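Local coordinates for sensory box/GGDEF domain protein (Colwellia psychrerythraea, PDB 3LYX) that probably senses a signal through its N-terminal PAS domain, the part in this crystal, for a GGDEF domain of the kind that makes cyclic di-GMP, at residues G41-K44 with E45-I48; M84-K87 with D88-G92. All coordinates share one frame; numbering follows the deposited sequence.

Contact 1 (G41-K44 with E45-I48)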
ATOM      1  N   GLY B  41     -12.981  -9.175  -4.615  1.00 31.86           N
ATOM      2  CA  GLY B  41     -14.215  -9.699  -4.057  1.00 31.58           C
ATOM      3  C   GLY B  41     -14.060 -10.789  -3.014  1.00 32.23           C
ATOM      4  O   GLY B  41     -14.980 -11.025  -2.238  1.00 33.34           O
ATOM      5  N   TYR B  42     -12.906 -11.449  -2.985  1.00 30.75           N
ATOM      6  CA  TYR B  42     -12.643 -12.537  -2.036  1.00 30.58           C
ATOM      7  C   TYR B  42     -12.003 -12.039  -0.743  1.00 30.08           C
ATOM      8  O   TYR B  42     -11.212 -11.097  -0.768  1.00 31.69           O
ATOM      9  CB  TYR B  42     -11.686 -13.555  -2.650  1.00 29.86           C
ATOM     10  CG  TYR B  42     -12.110 -14.127  -3.981  1.00 31.61           C
ATOM     11  CD1 TYR B  42     -12.932 -15.259  -4.048  1.00 33.79           C
ATOM     12  CD2 TYR B  42     -11.648 -13.570  -5.176  1.00 29.50           C
ATOM     13  CE1 TYR B  42     -13.272 -15.827  -5.272  1.00 32.21           C
ATOM     14  CE2 TYR B  42     -11.983 -14.127  -6.401  1.00 31.83           C
ATOM     15  CZ  TYR B  42     -12.792 -15.258  -6.441  1.00 32.39           C
ATOM     16  OH  TYR B  42     -13.096 -15.834  -7.648  1.00 31.22           O
ATOM     17  N   SER B  43     -12.339 -12.683   0.376  1.00 28.24           N
ATOM     18  CA  SER B  43     -11.775 -12.328   1.682  1.00 27.78           C
ATOM     19  C   SER B  43     -10.515 -13.182   1.862  1.00 28.52           C
ATOM     20  O   SER B  43     -10.285 -14.095   1.075  1.00 30.43           O
ATOM     21  CB  SER B  43     -12.781 -12.629   2.805  1.00 27.41           C
ATOM     22  OG  SER B  43     -13.076 -14.019   2.892  1.00 24.85           O
ATOM     23  N   LYS B  44      -9.710 -12.901   2.884  1.00 28.47           N
ATOM     24  CA  LYS B  44      -8.484 -13.668   3.115  1.00 29.96           C
ATOM     25  C   LYS B  44      -8.744 -15.176   3.188  1.00 30.94           C
ATOM     26  O   LYS B  44      -7.986 -15.973   2.628  1.00 26.93           O
ATOM     27  CB  LYS B  44      -7.784 -13.220   4.407  1.00 34.96           C
ATOM     28  CG  LYS B  44      -7.421 -11.744   4.470  1.00 40.24           C
ATOM     29  CD  LYS B  44      -6.425 -11.469   5.599  1.00 45.66           C
ATOM     30  CE  LYS B  44      -6.035  -9.984   5.688  1.00 46.04           C
ATOM     31  NZ  LYS B  44      -7.169  -9.146   6.173  1.00 46.65           N
ATOM     32  N   GLU B  45      -9.819 -15.560   3.876  1.00 31.83           N
ATOM     33  CA  GLU B  45     -10.178 -16.970   4.019  1.00 31.58           C
ATOM     34  C   GLU B  45     -10.449 -17.631   2.673  1.00 30.56           C
ATOM     35  O   GLU B  45     -10.178 -18.813   2.493  1.00 30.85           O
ATOM     36  CB  GLU B  45     -11.433 -17.129   4.885  1.00 34.40           C
ATOM     37  CG  GLU B  45     -11.294 -16.698   6.332  1.00 38.38           C
ATOM     38  CD  GLU B  45     -11.228 -15.197   6.482  1.00 40.83           C
ATOM     39  OE1 GLU B  45     -12.025 -14.503   5.816  1.00 41.51           O
ATOM     40  OE2 GLU B  45     -10.386 -14.715   7.269  1.00 44.17           O
ATOM     41  N   GLN B  46     -10.989 -16.869   1.731  1.00 29.74           N
ATOM     42  CA  GLN B  46     -11.306 -17.405   0.415  1.00 30.34           C
ATOM     43  C   GLN B  46     -10.169 -17.320  -0.595  1.00 30.16           C
ATOM     44  O   GLN B  46     -10.206 -17.990  -1.626  1.00 30.91           O
ATOM     45  CB  GLN B  46     -12.509 -16.678  -0.172  1.00 31.29           C
ATOM     46  CG  GLN B  46     -13.769 -16.763   0.653  1.00 31.93           C
ATOM     47  CD  GLN B  46     -14.863 -15.897   0.075  1.00 32.05           C
ATOM     48  OE1 GLN B  46     -14.649 -14.714  -0.200  1.00 28.51           O
ATOM     49  NE2 GLN B  46     -16.045 -16.477  -0.114  1.00 34.67           N
ATOM     50  N   ALA B  47      -9.164 -16.502  -0.302  1.00 29.55           N
ATOM     51  CA  ALA B  47      -8.039 -16.323  -1.221  1.00 28.89           C
ATOM     52  C   ALA B  47      -6.768 -17.110  -0.897  1.00 27.54           C
ATOM     53  O   ALA B  47      -6.186 -17.747  -1.778  1.00 27.05           O
ATOM     54  CB  ALA B  47      -7.707 -14.836  -1.333  1.00 28.48           C
ATOM     55  N   ILE B  48      -6.334 -17.066   0.356  1.00 28.58           N
ATOM     56  CA  ILE B  48      -5.110 -17.752   0.755  1.00 29.55           C
ATOM     57  C   ILE B  48      -5.140 -19.252   0.486  1.00 30.23           C
ATOM     58  O   ILE B  48      -6.084 -19.935   0.864  1.00 29.36           O
ATOM     59  CB  ILE B  48      -4.806 -17.504   2.244  1.00 31.15           C
ATOM     60  CG1 ILE B  48      -4.579 -16.003   2.479  1.00 32.19           C
ATOM     61  CG2 ILE B  48      -3.567 -18.278   2.658  1.00 28.14           C
ATOM     62  CD1 ILE B  48      -4.427 -15.627   3.930  1.00 34.07           C
TER
HETATM   63  O   HOH W   1     -16.006 -12.610   0.530  1.00 49.04           O
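Ser43 is the N-cap of the short helix 44-47, and its backbone is held by Gln46, three residues on, in one half of a capping box. Ser43 N donates to Gln46 OE1 at 3.1 Å with an N-H...O angle of 165°, in the carbonyl plane and on a lone pair of the amide oxygen. Gln46 lays its chain back along the first turn, and its OE1 also receives a bond from a water at 2.6 Å. The water's second bond, to Gly41 O, is weak. The other half of the box is missing: Ser43 OG, placed between the backbone N and the carbonyl carbon (chi1 63°), donates instead to Glu45 OE1 at 3.1 Å, on the anti side and somewhat out of the carboxylate plane. The Glu45 chain folds back about CB-CG, which brings OE1 to the serine. Behind the cap, Tyr42 presents a ring edge to Gln46, with CD1 4.1 Å from Gln46 CB, while Tyr42 O bonds to the indole nitrogen of Trp32. Replacing Gln46 by an alanine would probably leave Ser43 N-H without its side-chain acceptor and the bridging water without its stronger mate. Lys44 O, in the first turn, takes two donors from the end of the helix: Ile48 N at 3.0 Å, nearly straight, and Ala47 N at 3.2 Å from above the carbonyl plane. Ile48 also lays CG1 3.4 Å from Lys44 O. A Gly-Tyr-Ser sequence leading into a short capped helix, with the glycine, at positive phi, ending the helix before, is familiar from the helical side of PAS domains.

Contact 2 (M84-K87 with D88-G92)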
ATOM      1  N   MET B  84      -9.302  -8.680 -15.328  1.00 32.71           N
ATOM      2  CA  MET B  84      -9.495  -9.176 -13.979  1.00 33.47           C
ATOM      3  C   MET B  84     -10.862  -9.862 -13.916  1.00 34.92           C
ATOM      4  O   MET B  84     -11.824  -9.397 -14.530  1.00 35.76           O
ATOM      5  CB  MET B  84      -9.444  -7.976 -13.029  1.00 34.36           C
ATOM      6  CG  MET B  84      -9.679  -8.267 -11.576  1.00 34.46           C
ATOM      7  SD  MET B  84     -10.342  -6.803 -10.764  1.00 31.89           S
ATOM      8  CE  MET B  84     -12.053  -7.339 -10.597  1.00 35.42           C
ATOM      9  N   LEU B  85     -10.938 -10.980 -13.201  1.00 35.20           N
ATOM     10  CA  LEU B  85     -12.196 -11.703 -13.048  1.00 33.96           C
ATOM     11  C   LEU B  85     -12.611 -11.607 -11.585  1.00 33.15           C
ATOM     12  O   LEU B  85     -11.973 -12.194 -10.703  1.00 31.98           O
ATOM     13  CB  LEU B  85     -12.035 -13.173 -13.454  1.00 33.28           C
ATOM     14  CG  LEU B  85     -13.271 -14.057 -13.222  1.00 34.29           C
ATOM     15  CD1 LEU B  85     -14.456 -13.504 -13.999  1.00 31.07           C
ATOM     16  CD2 LEU B  85     -12.980 -15.493 -13.634  1.00 32.72           C
ATOM     17  N   HIS B  86     -13.671 -10.843 -11.331  1.00 33.09           N
ATOM     18  CA  HIS B  86     -14.165 -10.636  -9.976  1.00 33.39           C
ATOM     19  C   HIS B  86     -14.887 -11.874  -9.467  1.00 34.17           C
ATOM     20  O   HIS B  86     -15.328 -12.707 -10.250  1.00 34.45           O
ATOM     21  CB  HIS B  86     -15.109  -9.426  -9.938  1.00 34.90           C
ATOM     22  CG  HIS B  86     -15.493  -8.998  -8.552  1.00 36.11           C
ATOM     23  ND1 HIS B  86     -16.442  -9.659  -7.802  1.00 35.49           N
ATOM     24  CD2 HIS B  86     -15.043  -7.982  -7.776  1.00 37.36           C
ATOM     25  CE1 HIS B  86     -16.561  -9.068  -6.626  1.00 37.53           C
ATOM     26  NE2 HIS B  86     -15.723  -8.047  -6.584  1.00 36.43           N
ATOM     27  N   LYS B  87     -14.991 -11.991  -8.149  1.00 36.41           N
ATOM     28  CA  LYS B  87     -15.662 -13.128  -7.540  1.00 38.04           C
ATOM     29  C   LYS B  87     -17.117 -13.230  -8.002  1.00 38.33           C
ATOM     30  O   LYS B  87     -17.617 -14.330  -8.231  1.00 38.22           O
ATOM     31  CB  LYS B  87     -15.614 -13.026  -6.013  1.00 35.95           C
ATOM     32  CG  LYS B  87     -16.468 -14.073  -5.319  1.00 36.85           C
ATOM     33  CD  LYS B  87     -16.342 -14.011  -3.816  1.00 38.35           C
ATOM     34  CE  LYS B  87     -17.344 -14.948  -3.146  1.00 41.74           C
ATOM     35  NZ  LYS B  87     -17.206 -16.371  -3.593  1.00 41.56           N
ATOM     36  N   ASP B  88     -17.792 -12.090  -8.139  1.00 40.34           N
ATOM     37  CA  ASP B  88     -19.191 -12.095  -8.566  1.00 41.90           C
ATOM     38  C   ASP B  88     -19.340 -12.335 -10.065  1.00 43.29           C
ATOM     39  O   ASP B  88     -20.420 -12.148 -10.626  1.00 42.86           O
ATOM     40  CB  ASP B  88     -19.894 -10.788  -8.182  1.00 43.94           C
ATOM     41  CG  ASP B  88     -19.392  -9.593  -8.968  1.00 46.11           C
ATOM     42  OD1 ASP B  88     -19.039  -9.758 -10.157  1.00 48.01           O
ATOM     43  OD2 ASP B  88     -19.366  -8.481  -8.402  1.00 47.69           O
ATOM     44  N   GLY B  89     -18.244 -12.722 -10.711  1.00 43.95           N
ATOM     45  CA  GLY B  89     -18.285 -13.021 -12.130  1.00 43.83           C
ATOM     46  C   GLY B  89     -18.054 -11.941 -13.168  1.00 43.58           C
ATOM     47  O   GLY B  89     -17.878 -12.275 -14.338  1.00 43.82           O
ATOM     48  N   HIS B  90     -18.053 -10.663 -12.799  1.00 44.37           N
ATOM     49  CA  HIS B  90     -17.839  -9.653 -13.831  1.00 44.36           C
ATOM     50  C   HIS B  90     -16.360  -9.514 -14.178  1.00 44.21           C
ATOM     51  O   HIS B  90     -15.485  -9.930 -13.419  1.00 44.04           O
ATOM     52  CB  HIS B  90     -18.433  -8.293 -13.425  1.00 46.46           C
ATOM     53  CG  HIS B  90     -17.538  -7.460 -12.561  1.00 47.00           C
ATOM     54  ND1 HIS B  90     -17.603  -7.474 -11.184  1.00 47.73           N
ATOM     55  CD2 HIS B  90     -16.563  -6.575 -12.882  1.00 47.96           C
ATOM     56  CE1 HIS B  90     -16.709  -6.631 -10.695  1.00 48.28           C
ATOM     57  NE2 HIS B  90     -16.065  -6.074 -11.704  1.00 48.48           N
ATOM     58  N   ILE B  91     -16.088  -8.943 -15.345  1.00 43.49           N
ATOM     59  CA  ILE B  91     -14.719  -8.755 -15.804  1.00 44.24           C
ATOM     60  C   ILE B  91     -14.346  -7.278 -15.784  1.00 44.11           C
ATOM     61  O   ILE B  91     -15.196  -6.411 -15.983  1.00 44.70           O
ATOM     62  CB  ILE B  91     -14.533  -9.297 -17.246  1.00 45.29           C
ATOM     63  CG1 ILE B  91     -14.611 -10.828 -17.256  1.00 44.79           C
ATOM     64  CG2 ILE B  91     -13.186  -8.864 -17.794  1.00 44.76           C
ATOM     65  CD1 ILE B  91     -15.943 -11.396 -16.811  1.00 48.72           C
ATOM     66  N   GLY B  92     -13.071  -6.998 -15.539  1.00 44.10           N
ATOM     67  CA  GLY B  92     -12.608  -5.625 -15.506  1.00 41.17           C
ATOM     68  C   GLY B  92     -11.136  -5.560 -15.848  1.00 39.65           C
ATOM     69  O   GLY B  92     -10.529  -6.584 -16.148  1.00 39.91           O
TER
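The tight turn of the hairpin 78-85/91-102 is a type I turn with a G1 beta bulge, in which His86 and His90 close the loop. His86 N donates to His90 O at 2.9 Å, and Gly89 N returns to His86 O. Gly89, at the bulge, sits at positive phi, where a CB would press on the carbonyl O of Asp88. Below the turn Met84 and Gly92 form a hydrogen-bonded pair, and Leu85 and Ile91 a non-hydrogen-bonded one whose CD1 methyls meet at 3.8 Å. The side chains over the turn are polar. The His86 ring, its CG turned away from the backbone N (chi1 -171°), lies back over the turn, and ND1 accepts Asp88 N at 2.8 Å, almost straight and in the ring plane, which fixes the ring's rotation. His86 CB sits over one face of the His90 ring, 3.3 Å from CE1; the two imidazoles lie 22° from parallel but are offset so far that little of one ring lies over the other. Asp88 in turn forms an Asx turn, and its OD1 is gripped twice by one residue: by His90 N at 3.0 Å, nearly along the C-O direction, and by His90 ND1 at 2.9 Å on the syn lone pair.

Along the chain, helix 34-40 ends at Gly41, and contact 1 starts the short helix 44-47 straight after it. Helix 61-75 and strand 78-85 follow before contact 2 turns the chain back into strand 91-102. The two contacts are in series and neither encloses the other, yet they meet in space, with centres about 14 Å apart. His86 NE2 packs on Gly41 CA at 3.4 Å, and the Lys87 chain lies against the Tyr42 ring and the Gln46 amide. A backbone bond between Lys87 and Tyr40 adds to this. The tip of the hairpin at one edge of the PAS sheet is thus joined to helices 34-40 and 44-47 and the loop between them.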